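Local atomic coordinates of abhydrolase domain-containing protein (Exiguobacterium antarcticum, PDB entry 5H3H), a protein that probably hydrolyses carboxylic esters as an alpha/beta-hydrolase-fold esterase, and binds ethaneperoxoic acid, consistent with an additional perhydrolase activity. Residues 27-37 against 51-60; 153-164 against 177-186. One frame throughout, in Å; residues are numbered along the deposited sequence.

Overall arrangement
Both contacts border the pocket that holds ethaneperoxoic acid. Contact 1 joins the loop after strand 23-27 to the end of strand 50-54 and the turn beyond it, its centre about 8 Å from the centre of the chain; Gly29 and Trp30 belong to the pocket. Contact 2 pairs two helices inserted between strands 114-120 and 211-217, its centre about 16 Å from that of the chain, and supplies Phe164, whose side chain lies about 4 Å from the ligand. The contact centres are about 14 Å apart, and the two meet directly: Ser185 OG is 2.7 Å from Gly58 O, and Ser181 OG is 3.1 Å from Pro31 O. Trp30 and Phe160 also meet edge-to-face.

Contact 1: 27-37 against 51-60; sequences LHGWPANNNMF and YIGVDYRGYG. With F50 (ethaneperoxoic acid), chain D.
The imidazole of His28 is enclosed on both faces: Tyr56 CE2 lies over the centre of one, and Asn33 CA over the centre of the opposite one. Val54 O sits in the ring plane at the edge, 3.2 Å from His28 CD2. The rings of His28 and Tyr56 are inclined by 38°, whereas His28 turns its edge toward the face of Tyr59 in an offset edge-to-face pair with centroids 5.4 Å apart. With His28 CG between its backbone N and carbonyl carbon (chi1 69°), His28 ND1 donates to Gly29 O, a 2.8 Å bond in the ring plane that helps fix the ring's rotation. The other ring nitrogen, NE2, accepts a weak bond from Tyr56 N. Tyr56 OH donates to His28 O at 2.6 Å, in the carbonyl plane and on a lone pair, tying the tyrosine to the backbone of the histidine whose ring it overlies. Further along, Asn34 N meets Asp55 OD1 nearly along the C-O axis at 3.1 Å, while Lys61 N holds OD2. Tyr59 OH, hydrogen-bonded to Ser192 OG, approaches Trp30 CD1 to 3.4 Å. Trp30 N donates to O of ethaneperoxoic acid at 2.9 Å, with an N-H...O angle of 158°, and Met97 N hydrogen-bonds to the same ligand. This His-Gly-Trp loop after a central strand is consistent with the oxyanion-hole loop of the alpha/beta hydrolase fold.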
loop_
_atom_site.group_PDB
_atom_site.type_symbol
_atom_site.label_atom_id
_atom_site.label_comp_id
_atom_site.label_asym_id
_atom_site.label_seq_id
_atom_site.Cartn_x
_atom_site.Cartn_y
_atom_site.Cartn_z
ATOM N N LEU B 27 17.151 9.671 -0.225
ATOM C CA LEU B 27 17.391 8.782 0.909
ATOM C C LEU B 27 18.834 8.182 0.874
ATOM O O LEU B 27 19.157 7.419 -0.038
ATOM C CB LEU B 27 16.412 7.662 0.868
ATOM C CG LEU B 27 14.935 7.829 1.240
ATOM C CD1 LEU B 27 14.568 9.237 1.630
ATOM C CD2 LEU B 27 14.070 7.220 0.200
ATOM N N HIS B 28 19.629 8.566 1.868
ATOM C CA HIS B 28 21.080 8.270 1.907
ATOM C C HIS B 28 21.429 6.801 2.152
ATOM O O HIS B 28 20.613 5.985 2.583
ATOM C CB HIS B 28 21.766 9.208 2.911
ATOM C CG HIS B 28 21.436 8.967 4.356
ATOM N ND1 HIS B 28 22.072 8.013 5.118
ATOM C CD2 HIS B 28 20.535 9.560 5.181
ATOM C CE1 HIS B 28 21.582 8.025 6.345
ATOM N NE2 HIS B 28 20.682 8.992 6.429
ATOM N N GLY B 29 22.692 6.462 1.912
ATOM C CA GLY B 29 23.141 5.106 2.246
ATOM C C GLY B 29 23.690 5.021 3.656
ATOM O O GLY B 29 23.843 6.036 4.330
ATOM N N TRP B 30 23.967 3.791 4.065
ATOM C CA TRP B 30 24.623 3.479 5.330
ATOM C C TRP B 30 26.138 3.783 5.172
ATOM O O TRP B 30 26.708 3.386 4.139
ATOM C CB TRP B 30 24.387 2.016 5.635
ATOM C CG TRP B 30 25.059 1.462 6.868
ATOM C CD1 TRP B 30 24.520 1.365 8.106
ATOM C CD2 TRP B 30 26.369 0.889 6.953
ATOM N NE1 TRP B 30 25.411 0.794 8.970
ATOM C CE2 TRP B 30 26.553 0.473 8.287
ATOM C CE3 TRP B 30 27.407 0.687 6.030
ATOM C CZ2 TRP B 30 27.743 -0.144 8.728
ATOM C CZ3 TRP B 30 28.571 0.109 6.465
ATOM C CH2 TRP B 30 28.746 -0.299 7.790
ATOM N N PRO B 31 26.804 4.405 6.162
ATOM C CA PRO B 31 26.208 4.965 7.373
ATOM C C PRO B 31 26.442 6.462 7.363
ATOM O O PRO B 31 27.036 7.043 8.274
ATOM C CB PRO B 31 26.966 4.251 8.467
ATOM C CG PRO B 31 28.356 4.080 7.850
ATOM C CD PRO B 31 28.253 4.193 6.376
ATOM N N ALA B 32 25.970 7.107 6.288
ATOM C CA ALA B 32 26.300 8.499 6.065
ATOM C C ALA B 32 25.110 9.383 6.552
ATOM O O ALA B 32 24.513 9.107 7.625
ATOM C CB ALA B 32 26.623 8.705 4.615
ATOM N N ASN B 33 24.820 10.446 5.802
ATOM C CA ASN B 33 23.606 11.273 5.999
ATOM C C ASN B 33 23.256 12.001 4.701
ATOM O O ASN B 33 23.985 11.856 3.736
ATOM C CB ASN B 33 23.717 12.234 7.205
ATOM C CG ASN B 33 24.854 13.214 7.083
ATOM O OD1 ASN B 33 24.863 14.044 6.193
ATOM N ND2 ASN B 33 25.786 13.162 8.023
ATOM N N ASN B 34 22.138 12.751 4.684
ATOM C CA ASN B 34 21.684 13.469 3.470
ATOM C C ASN B 34 22.727 14.350 2.815
ATOM O O ASN B 34 22.661 14.608 1.600
ATOM C CB ASN B 34 20.382 14.280 3.751
ATOM C CG ASN B 34 20.643 15.698 4.184
ATOM O OD1 ASN B 34 20.897 16.012 5.399
ATOM N ND2 ASN B 34 20.582 16.596 3.221
ATOM N N ASN B 35 23.693 14.847 3.591
ATOM C CA ASN B 35 24.775 15.643 3.045
ATOM C C ASN B 35 25.608 14.917 1.989
ATOM O O ASN B 35 26.239 15.569 1.207
ATOM C CB ASN B 35 25.737 16.238 4.125
ATOM C CG ASN B 35 25.087 17.303 4.967
ATOM O OD1 ASN B 35 24.372 18.151 4.460
ATOM N ND2 ASN B 35 25.339 17.270 6.280
ATOM N N MET B 36 25.589 13.600 1.923
ATOM C CA MET B 36 26.341 12.934 0.825
ATOM C C MET B 36 25.808 13.330 -0.572
ATOM O O MET B 36 26.470 13.078 -1.548
ATOM C CB MET B 36 26.305 11.418 0.926
ATOM C CG MET B 36 24.958 10.833 0.687
ATOM S SD MET B 36 24.855 9.054 0.891
ATOM C CE MET B 36 24.206 8.635 -0.692
ATOM N N PHE B 37 24.609 13.908 -0.651
ATOM C CA PHE B 37 24.000 14.265 -1.937
ATOM C C PHE B 37 24.313 15.705 -2.346
ATOM O O PHE B 37 23.717 16.220 -3.323
ATOM C CB PHE B 37 22.469 14.100 -1.861
ATOM C CG PHE B 37 22.007 12.686 -1.708
ATOM C CD1 PHE B 37 22.299 11.735 -2.689
ATOM C CD2 PHE B 37 21.276 12.289 -0.590
ATOM C CE1 PHE B 37 21.853 10.427 -2.561
ATOM C CE2 PHE B 37 20.842 10.987 -0.440
ATOM C CZ PHE B 37 21.114 10.038 -1.463
ATOM N N TYR B 51 14.609 20.128 -2.855
ATOM C CA TYR B 51 15.415 19.057 -2.262
ATOM C C TYR B 51 14.854 18.701 -0.900
ATOM O O TYR B 51 14.653 19.572 -0.072
ATOM C CB TYR B 51 16.864 19.552 -2.134
ATOM C CG TYR B 51 17.776 18.606 -1.442
ATOM C CD1 TYR B 51 18.311 17.482 -2.105
ATOM C CD2 TYR B 51 18.146 18.815 -0.099
ATOM C CE1 TYR B 51 19.196 16.642 -1.464
ATOM C CE2 TYR B 51 19.016 17.937 0.539
ATOM C CZ TYR B 51 19.542 16.870 -0.138
ATOM O OH TYR B 51 20.392 15.974 0.546
ATOM N N ILE B 52 14.546 17.428 -0.673
ATOM C CA ILE B 52 14.108 16.958 0.604
ATOM C C ILE B 52 15.074 15.822 0.992
ATOM O O ILE B 52 14.890 14.721 0.596
ATOM C CB ILE B 52 12.643 16.513 0.604
ATOM C CG1 ILE B 52 11.691 17.703 0.342
ATOM C CG2 ILE B 52 12.273 15.870 1.926
ATOM C CD1 ILE B 52 11.010 17.607 -0.991
ATOM N N GLY B 53 16.101 16.133 1.774
ATOM C CA GLY B 53 17.112 15.130 2.147
ATOM C C GLY B 53 16.835 14.696 3.565
ATOM O O GLY B 53 16.985 15.517 4.475
ATOM N N VAL B 54 16.405 13.463 3.728
ATOM C CA VAL B 54 16.087 12.943 5.042
ATOM C C VAL B 54 17.337 12.391 5.731
ATOM O O VAL B 54 18.174 11.697 5.073
ATOM C CB VAL B 54 14.994 11.882 5.037
ATOM C CG1 VAL B 54 13.745 12.340 4.258
ATOM C CG2 VAL B 54 15.505 10.583 4.508
ATOM N N ASP B 55 17.511 12.707 7.017
ATOM C CA ASP B 55 18.528 11.969 7.833
ATOM C C ASP B 55 17.730 10.946 8.552
ATOM O O ASP B 55 16.831 11.351 9.298
ATOM C CB ASP B 55 19.225 12.865 8.868
ATOM C CG ASP B 55 20.205 13.883 8.268
ATOM O OD1 ASP B 55 20.551 13.820 7.060
ATOM O OD2 ASP B 55 20.669 14.743 9.033
ATOM N N TYR B 56 17.994 9.656 8.375
ATOM C CA TYR B 56 17.242 8.656 9.099
ATOM C C TYR B 56 17.512 8.808 10.573
ATOM O O TYR B 56 18.559 9.375 10.998
ATOM C CB TYR B 56 17.566 7.204 8.734
ATOM C CG TYR B 56 17.641 6.911 7.301
ATOM C CD1 TYR B 56 16.543 7.050 6.467
ATOM C CD2 TYR B 56 18.803 6.384 6.773
ATOM C CE1 TYR B 56 16.645 6.764 5.095
ATOM C CE2 TYR B 56 18.909 6.085 5.445
ATOM C CZ TYR B 56 17.849 6.291 4.592
ATOM O OH TYR B 56 18.083 5.977 3.280
ATOM N N ARG B 57 16.610 8.230 11.353
ATOM C CA ARG B 57 16.918 8.004 12.743
ATOM C C ARG B 57 18.308 7.353 12.840
ATOM O O ARG B 57 18.636 6.458 12.087
ATOM C CB ARG B 57 15.921 7.133 13.473
ATOM C CG ARG B 57 15.633 5.778 12.928
ATOM C CD ARG B 57 14.679 5.068 13.885
ATOM N NE ARG B 57 13.282 5.449 13.714
ATOM C CZ ARG B 57 12.303 5.128 14.568
ATOM N NH1 ARG B 57 11.034 5.497 14.295
ATOM N NH2 ARG B 57 12.563 4.467 15.698
ATOM N N GLY B 58 19.068 7.830 13.796
ATOM C CA GLY B 58 20.408 7.301 14.039
ATOM C C GLY B 58 21.516 8.072 13.310
ATOM O O GLY B 58 22.680 7.794 13.576
ATOM N N TYR B 59 21.173 8.970 12.357
ATOM C CA TYR B 59 22.172 9.568 11.467
ATOM C C TYR B 59 22.041 11.032 11.470
ATOM O O TYR B 59 20.975 11.548 11.838
ATOM C CB TYR B 59 22.025 9.054 10.047
ATOM C CG TYR B 59 22.213 7.560 10.026
ATOM C CD1 TYR B 59 21.163 6.718 10.339
ATOM C CD2 TYR B 59 23.449 6.996 9.796
ATOM C CE1 TYR B 59 21.321 5.351 10.408
ATOM C CE2 TYR B 59 23.613 5.624 9.832
ATOM C CZ TYR B 59 22.591 4.809 10.127
ATOM O OH TYR B 59 22.798 3.462 10.134
ATOM N N GLY B 60 23.142 11.725 11.100
ATOM C CA GLY B 60 23.046 13.144 10.803
ATOM C C GLY B 60 22.519 13.873 12.033
ATOM O O GLY B 60 22.984 13.627 13.113
HETATM C C F50 D . 24.958 0.937 1.985
HETATM O OX1 F50 D . 26.154 3.145 1.486
HETATM O O F50 D . 23.930 1.444 2.384
HETATM O OXT F50 D . 25.854 1.780 1.176
HETATM C CH3 F50 D . 25.279 -0.496 2.306
HETATM O O HOH W 1 19.283 11.389 2.698
HETATM O O HOH W 2 25.645 10.475 9.870
#

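Contact 2: 153-164 against 177-186; sequences RPSMLKGFGEIF and FHNLSVDASS
Phe164 presents a ring face to the edge of Phe177, whose CE2 lies over the ring centre and whose CZ comes to 3.4 Å from Phe164 CZ. The planes stand 58° apart, an edge-to-face pair. It closes one end of a crossing between two helices of the cap of this alpha/beta hydrolase: the axes of 153-164 and 177-182 pass at 10.1 Å with N-to-C directions at 138°, nearer antiparallel than parallel. Phe164 also belongs to the ethaneperoxoic acid pocket and meets His248 edge-to-face, so the aromatic pair links the helix crossing to the bound ligand. Midway, Leu157 sends both methyl branches against Ser181 CB, with CD2 at 3.7 Å; its CD1 also touches Val182 CG1, and its CB lies beside the imidazole of His178. With His178 CG anti to the backbone N (chi1 -176°), the ring reaches across to helix 153-164, where His178 NE2 gives Pro154 O a nearly straight but weak bond of 3.5 Å.

At the far end Arg153 crosses to residues 181-186. The bend at chi3 turns NE and the guanidinium toward the chain at Ser186; CD lies alongside Ser186 as well, while Ala184 O lies over one face of the guanidinium. Arg153 NH2 donates to a water at 2.8 Å, which in turn donates to Ser181 O. The guanidinium grips one carbonyl oxygen end-on: Arg153 NH1 and NH2 both donate to Val182 O, each at 3.1 Å, with that oxygen in the guanidinium plane.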
loop_
_atom_site.group_PDB
_atom_site.type_symbol
_atom_site.label_atom_id
_atom_site.label_comp_id
_atom_site.label_asym_id
_atom_site.label_seq_id
_atom_site.Cartn_x
_atom_site.Cartn_y
_atom_site.Cartn_z
ATOM N N ARG B 153 35.083 2.066 15.408
ATOM C CA ARG B 153 34.191 2.497 14.299
ATOM C C ARG B 153 34.925 3.373 13.260
ATOM O O ARG B 153 34.805 3.142 12.060
ATOM C CB ARG B 153 32.883 3.102 14.864
ATOM C CG ARG B 153 31.840 3.479 13.803
ATOM C CD ARG B 153 30.516 3.848 14.468
ATOM N NE ARG B 153 30.716 5.017 15.312
ATOM C CZ ARG B 153 30.561 6.275 14.917
ATOM N NH1 ARG B 153 30.809 7.243 15.773
ATOM N NH2 ARG B 153 30.166 6.573 13.660
ATOM N N PRO B 154 35.722 4.348 13.673
ATOM C CA PRO B 154 36.370 5.099 12.575
ATOM C C PRO B 154 37.281 4.251 11.680
ATOM O O PRO B 154 37.368 4.517 10.465
ATOM C CB PRO B 154 37.171 6.175 13.309
ATOM C CG PRO B 154 36.548 6.278 14.623
ATOM C CD PRO B 154 35.881 4.988 14.973
ATOM N N SER B 155 37.955 3.239 12.261
ATOM C CA SER B 155 38.828 2.320 11.414
ATOM C C SER B 155 38.016 1.451 10.441
ATOM O O SER B 155 38.391 1.297 9.259
ATOM C CB SER B 155 39.740 1.463 12.273
ATOM O OG SER B 155 40.648 2.302 12.967
ATOM N N MET B 156 36.885 0.959 10.949
ATOM C CA MET B 156 35.845 0.242 10.174
ATOM C C MET B 156 35.465 1.082 8.987
ATOM O O MET B 156 35.453 0.596 7.832
ATOM C CB MET B 156 34.612 -0.061 11.047
ATOM C CG MET B 156 33.575 -0.906 10.346
ATOM S SD MET B 156 32.515 -0.006 9.216
ATOM C CE MET B 156 31.470 0.889 10.388
ATOM N N LEU B 157 35.124 2.340 9.269
ATOM C CA LEU B 157 34.745 3.303 8.214
ATOM C C LEU B 157 35.816 3.571 7.171
ATOM O O LEU B 157 35.512 3.695 6.021
ATOM C CB LEU B 157 34.266 4.633 8.862
ATOM C CG LEU B 157 32.946 4.553 9.639
ATOM C CD1 LEU B 157 32.690 5.850 10.360
ATOM C CD2 LEU B 157 31.738 4.249 8.741
ATOM N N LYS B 158 37.046 3.800 7.581
ATOM C CA LYS B 158 38.153 4.005 6.624
ATOM C C LYS B 158 38.247 2.781 5.669
ATOM O O LYS B 158 38.344 2.920 4.440
ATOM C CB LYS B 158 39.453 4.234 7.381
ATOM C CG LYS B 158 40.658 4.540 6.498
ATOM C CD LYS B 158 41.892 4.676 7.420
ATOM C CE LYS B 158 43.208 4.398 6.702
ATOM N NZ LYS B 158 43.408 5.406 5.642
ATOM N N GLY B 159 38.093 1.603 6.242
ATOM C CA GLY B 159 38.062 0.378 5.479
ATOM C C GLY B 159 36.926 0.310 4.517
ATOM O O GLY B 159 37.106 -0.088 3.395
ATOM N N PHE B 160 35.739 0.725 4.944
ATOM C CA PHE B 160 34.586 0.784 4.041
ATOM C C PHE B 160 34.738 1.837 2.893
ATOM O O PHE B 160 34.431 1.574 1.711
ATOM C CB PHE B 160 33.338 0.993 4.934
ATOM C CG PHE B 160 32.022 0.882 4.189
ATOM C CD1 PHE B 160 31.599 -0.348 3.678
ATOM C CD2 PHE B 160 31.193 1.987 4.044
ATOM C CE1 PHE B 160 30.380 -0.440 3.008
ATOM C CE2 PHE B 160 29.959 1.899 3.367
ATOM C CZ PHE B 160 29.561 0.688 2.864
ATOM N N GLY B 161 35.276 3.018 3.227
ATOM C CA GLY B 161 35.649 4.089 2.251
ATOM C C GLY B 161 36.562 3.582 1.119
ATOM O O GLY B 161 36.406 3.969 -0.036
ATOM N N GLU B 162 37.474 2.674 1.482
ATOM C CA GLU B 162 38.416 2.058 0.544
ATOM C C GLU B 162 37.764 1.164 -0.513
ATOM O O GLU B 162 38.276 1.051 -1.632
ATOM C CB GLU B 162 39.523 1.282 1.324
ATOM C CG GLU B 162 40.517 2.251 1.989
ATOM C CD GLU B 162 41.470 1.603 2.978
ATOM O OE1 GLU B 162 41.091 0.645 3.679
ATOM O OE2 GLU B 162 42.616 2.072 3.064
ATOM N N ILE B 163 36.638 0.544 -0.156
ATOM C CA ILE B 163 35.876 -0.319 -1.063
ATOM C C ILE B 163 34.661 0.429 -1.697
ATOM O O ILE B 163 33.937 -0.134 -2.466
ATOM C CB ILE B 163 35.533 -1.640 -0.279
ATOM C CG1 ILE B 163 35.756 -2.834 -1.176
ATOM C CG2 ILE B 163 34.180 -1.637 0.438
ATOM C CD1 ILE B 163 35.298 -4.193 -0.655
ATOM N N PHE B 164 34.505 1.724 -1.411
ATOM C CA PHE B 164 33.299 2.531 -1.726
ATOM C C PHE B 164 33.427 3.195 -3.079
ATOM O O PHE B 164 32.433 3.369 -3.771
ATOM C CB PHE B 164 33.126 3.590 -0.628
ATOM C CG PHE B 164 31.731 4.150 -0.497
ATOM C CD1 PHE B 164 31.267 5.075 -1.386
ATOM C CD2 PHE B 164 30.903 3.752 0.543
ATOM C CE1 PHE B 164 29.974 5.579 -1.247
ATOM C CE2 PHE B 164 29.631 4.278 0.697
ATOM C CZ PHE B 164 29.183 5.181 -0.189
ATOM N N PHE B 177 33.799 12.907 3.348
ATOM C CA PHE B 177 32.879 11.800 3.242
ATOM C C PHE B 177 32.976 10.893 4.448
ATOM O O PHE B 177 31.949 10.480 5.011
ATOM C CB PHE B 177 33.023 11.054 1.914
ATOM C CG PHE B 177 32.005 9.986 1.744
ATOM C CD1 PHE B 177 30.682 10.328 1.438
ATOM C CD2 PHE B 177 32.332 8.660 1.960
ATOM C CE1 PHE B 177 29.698 9.349 1.317
ATOM C CE2 PHE B 177 31.359 7.669 1.805
ATOM C CZ PHE B 177 30.040 8.017 1.493
ATOM N N HIS B 178 34.212 10.615 4.855
ATOM C CA HIS B 178 34.467 9.922 6.118
ATOM C C HIS B 178 33.756 10.561 7.338
ATOM O O HIS B 178 33.033 9.885 8.093
ATOM C CB HIS B 178 35.958 9.886 6.338
ATOM C CG HIS B 178 36.358 9.124 7.554
ATOM N ND1 HIS B 178 36.749 9.732 8.714
ATOM C CD2 HIS B 178 36.377 7.798 7.807
ATOM C CE1 HIS B 178 37.034 8.819 9.620
ATOM N NE2 HIS B 178 36.833 7.639 9.086
ATOM N N ASN B 179 33.920 11.884 7.497
ATOM C CA ASN B 179 33.337 12.577 8.629
ATOM C C ASN B 179 31.791 12.562 8.628
ATOM O O ASN B 179 31.210 12.568 9.728
ATOM C CB ASN B 179 33.851 14.000 8.737
ATOM C CG ASN B 179 35.290 14.083 9.194
ATOM O OD1 ASN B 179 35.892 13.121 9.682
ATOM N ND2 ASN B 179 35.850 15.243 9.067
ATOM N N LEU B 180 31.146 12.465 7.433
ATOM C CA LEU B 180 29.692 12.295 7.345
ATOM C C LEU B 180 29.271 10.997 8.043
ATOM O O LEU B 180 28.235 10.947 8.676
ATOM C CB LEU B 180 29.201 12.165 5.899
ATOM C CG LEU B 180 29.454 13.255 4.897
ATOM C CD1 LEU B 180 28.849 12.786 3.578
ATOM C CD2 LEU B 180 28.881 14.558 5.421
ATOM N N SER B 181 30.093 9.949 7.926
ATOM C CA SER B 181 29.830 8.733 8.586
ATOM C C SER B 181 30.231 8.705 10.041
ATOM O O SER B 181 29.545 8.063 10.826
ATOM C CB SER B 181 30.445 7.540 7.831
ATOM O OG SER B 181 29.689 7.264 6.614
ATOM N N VAL B 182 31.280 9.415 10.433
ATOM C CA VAL B 182 31.667 9.429 11.854
ATOM C C VAL B 182 30.617 10.125 12.730
ATOM O O VAL B 182 30.384 9.681 13.828
ATOM C CB VAL B 182 33.055 9.980 12.143
ATOM C CG1 VAL B 182 34.126 9.324 11.260
ATOM C CG2 VAL B 182 33.076 11.452 12.008
ATOM N N ASP B 183 29.893 11.078 12.149
ATOM C CA ASP B 183 28.729 11.717 12.754
ATOM C C ASP B 183 27.591 10.784 13.129
ATOM O O ASP B 183 26.823 11.075 14.047
ATOM C CB ASP B 183 28.172 12.789 11.775
ATOM C CG ASP B 183 26.897 13.439 12.282
ATOM O OD1 ASP B 183 26.963 14.395 13.087
ATOM O OD2 ASP B 183 25.807 12.964 11.917
ATOM N N ALA B 184 27.459 9.691 12.439
ATOM C CA ALA B 184 26.425 8.753 12.685
ATOM C C ALA B 184 26.512 8.224 14.140
ATOM O O ALA B 184 27.602 8.096 14.736
ATOM C CB ALA B 184 26.521 7.633 11.689
ATOM N N SER B 185 25.356 8.002 14.742
ATOM C CA SER B 185 25.327 7.292 16.019
ATOM C C SER B 185 25.965 5.874 15.873
ATOM O O SER B 185 25.711 5.180 14.908
ATOM C CB SER B 185 23.873 7.161 16.509
ATOM O OG SER B 185 23.130 6.214 15.721
ATOM N N SER B 186 26.780 5.450 16.836
ATOM C CA SER B 186 27.361 4.107 16.779
ATOM C C SER B 186 26.275 3.040 16.768
ATOM O O SER B 186 26.375 2.052 16.032
ATOM C CB SER B 186 28.288 3.870 17.973
ATOM O OG SER B 186 27.640 4.303 19.164
HETATM O O HOH W 3 29.093 5.120 11.506
#